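Local structure of amidohydrolase (Brucella melitensis biovar Abortus, 4F0L) at residues 262-265 / 266-270. The protein is a metal-dependent enzyme of the amidohydrolase family, with iron bound in the crystal, that probably acts as a deaminase. Sequence-based numbering, arbitrary orientation.
Sequences EWLL and DHQDV
Trp263 swings its CG away from its own backbone N (chi1 -173°), while His267, one turn on, turns CG back beside its N (chi1 -70°), and the two rings meet face to face. They form an offset stack: the imidazole lies over the five-membered ring of the indole, centroids 3.9 Å apart and planes 16° from parallel. His267 CB continues the overlap as a CH-pi contact, 3.9 Å from the centre of the six-membered ring. The imidazole is also pinned in rotation, because His267 ND1 donates to Trp263 O at 2.9 Å, a fairly straight bond lying in the imidazole plane.

This is the C-terminal end of helix 260-267. Asp266 N still bonds to Glu262 O; Leu264 O accepts both Gln268 N, at 3.0 Å, and His267 N. Gln268 leaves helical geometry, and Asp269 centres an inverse gamma turn that brings Val270 back, its CB 3.5 Å from Leu265 CD2. Water 1 links the helix end to the returning chain, donating to Leu265 O and accepting from Val270 N.

In the TIM-barrel-type amidohydrolase domain, helix 260-267 falls between strands 238-242 and 274-276 in the chain; Leu264 packs on strand 274-276 and, with Trp263, on helix 223-229. The Glu262 and Asp266 carboxylates come within 4.6 Å (OE2 to OD2), like charges whose repulsion is probably eased by the salt bridge from Lys258 NZ to Asp266 OD2 and by the backbone N-H of Arg259, which bonds to Glu262 OE1. The geometry places a proton on ND1, so a neutral His267 would probably carry its lone pair on NE2.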
loop_
_atom_site.group_PDB
_atom_site.type_symbol
_atom_site.label_atom_id
_atom_site.label_comp_id
_atom_site.label_asym_id
_atom_site.label_seq_id
_atom_site.Cartn_x
_atom_site.Cartn_y
_atom_site.Cartn_z
ATOM N N GLU B 262 8.790 14.021 -26.133
ATOM C CA GLU B 262 9.188 15.066 -27.056
ATOM C C GLU B 262 8.965 14.640 -28.516
ATOM O O GLU B 262 8.404 15.378 -29.326
ATOM C CB GLU B 262 10.679 15.371 -26.791
ATOM C CG GLU B 262 11.299 16.397 -27.699
ATOM C CD GLU B 262 12.800 16.470 -27.596
ATOM O OE1 GLU B 262 13.461 15.564 -27.034
ATOM O OE2 GLU B 262 13.317 17.470 -28.109
ATOM N N TRP B 263 9.387 13.433 -28.843
ATOM C CA TRP B 263 9.240 12.956 -30.201
ATOM C C TRP B 263 7.783 12.888 -30.574
ATOM O O TRP B 263 7.363 13.392 -31.636
ATOM C CB TRP B 263 9.908 11.613 -30.329
ATOM C CG TRP B 263 9.920 11.166 -31.741
ATOM C CD1 TRP B 263 10.956 11.280 -32.663
ATOM C CD2 TRP B 263 8.814 10.561 -32.470
ATOM N NE1 TRP B 263 10.567 10.785 -33.878
ATOM C CE2 TRP B 263 9.294 10.349 -33.829
ATOM C CE3 TRP B 263 7.521 10.192 -32.147
ATOM C CZ2 TRP B 263 8.504 9.780 -34.797
ATOM C CZ3 TRP B 263 6.729 9.629 -33.139
ATOM C CH2 TRP B 263 7.211 9.434 -34.433
ATOM N N LEU B 264 6.976 12.318 -29.672
ATOM C CA LEU B 264 5.558 12.220 -29.901
ATOM C C LEU B 264 4.907 13.615 -30.086
ATOM O O LEU B 264 4.108 13.820 -31.002
ATOM C CB LEU B 264 4.897 11.435 -28.756
ATOM C CG LEU B 264 3.445 11.012 -28.981
ATOM C CD1 LEU B 264 3.361 10.060 -30.165
ATOM C CD2 LEU B 264 2.876 10.349 -27.716
ATOM N N LEU B 265 5.233 14.566 -29.217
ATOM C CA LEU B 265 4.626 15.905 -29.309
ATOM C C LEU B 265 5.021 16.612 -30.619
ATOM O O LEU B 265 4.239 17.379 -31.168
ATOM C CB LEU B 265 5.012 16.767 -28.112
ATOM C CG LEU B 265 4.507 16.266 -26.752
ATOM C CD1 LEU B 265 4.967 17.199 -25.645
ATOM C CD2 LEU B 265 2.985 16.137 -26.799
ATOM N N ASP B 266 6.222 16.325 -31.116
ATOM C CA ASP B 266 6.703 16.925 -32.368
ATOM C C ASP B 266 6.119 16.284 -33.623
ATOM O O ASP B 266 6.062 16.948 -34.670
ATOM C CB ASP B 266 8.231 16.834 -32.486
ATOM C CG ASP B 266 8.963 17.766 -31.530
ATOM O OD1 ASP B 266 8.315 18.603 -30.869
ATOM O OD2 ASP B 266 10.203 17.680 -31.459
ATOM N N HIS B 267 5.690 15.025 -33.547
ATOM C CA HIS B 267 5.237 14.309 -34.752
ATOM C C HIS B 267 3.767 14.015 -34.814
ATOM O O HIS B 267 3.283 13.516 -35.825
ATOM C CB HIS B 267 6.003 13.006 -34.908
ATOM C CG HIS B 267 7.438 13.208 -35.280
ATOM N ND1 HIS B 267 8.398 13.419 -34.363
ATOM C CD2 HIS B 267 8.058 13.259 -36.521
ATOM C CE1 HIS B 267 9.576 13.573 -34.984
ATOM N NE2 HIS B 267 9.367 13.485 -36.305
ATOM N N GLN B 268 3.041 14.264 -33.733
ATOM C CA GLN B 268 1.599 14.069 -33.732
ATOM C C GLN B 268 0.960 15.313 -33.141
ATOM O O GLN B 268 1.566 16.027 -32.339
ATOM C CB GLN B 268 1.228 12.830 -32.917
ATOM C CG GLN B 268 1.647 11.513 -33.546
ATOM C CD GLN B 268 0.852 11.182 -34.806
ATOM O OE1 GLN B 268 -0.334 11.511 -34.921
ATOM N NE2 GLN B 268 1.509 10.542 -35.768
ATOM N N ASP B 269 -0.269 15.579 -33.561
ATOM C CA ASP B 269 -1.085 16.645 -32.974
ATOM C C ASP B 269 -1.673 16.178 -31.629
ATOM O O ASP B 269 -2.833 15.748 -31.565
ATOM C CB ASP B 269 -2.212 17.000 -33.960
ATOM C CG ASP B 269 -2.992 18.233 -33.544
ATOM O OD1 ASP B 269 -2.464 19.050 -32.753
ATOM O OD2 ASP B 269 -4.141 18.384 -34.016
ATOM N N VAL B 270 -0.880 16.238 -30.562
ATOM C CA VAL B 270 -1.290 15.656 -29.264
ATOM C C VAL B 270 -2.268 16.605 -28.583
ATOM O O VAL B 270 -2.013 17.787 -28.505
ATOM C CB VAL B 270 -0.072 15.364 -28.366
ATOM C CG1 VAL B 270 -0.482 14.807 -26.992
ATOM C CG2 VAL B 270 0.859 14.370 -29.056
HETATM O O HOH W 1 1.645 18.027 -30.008
#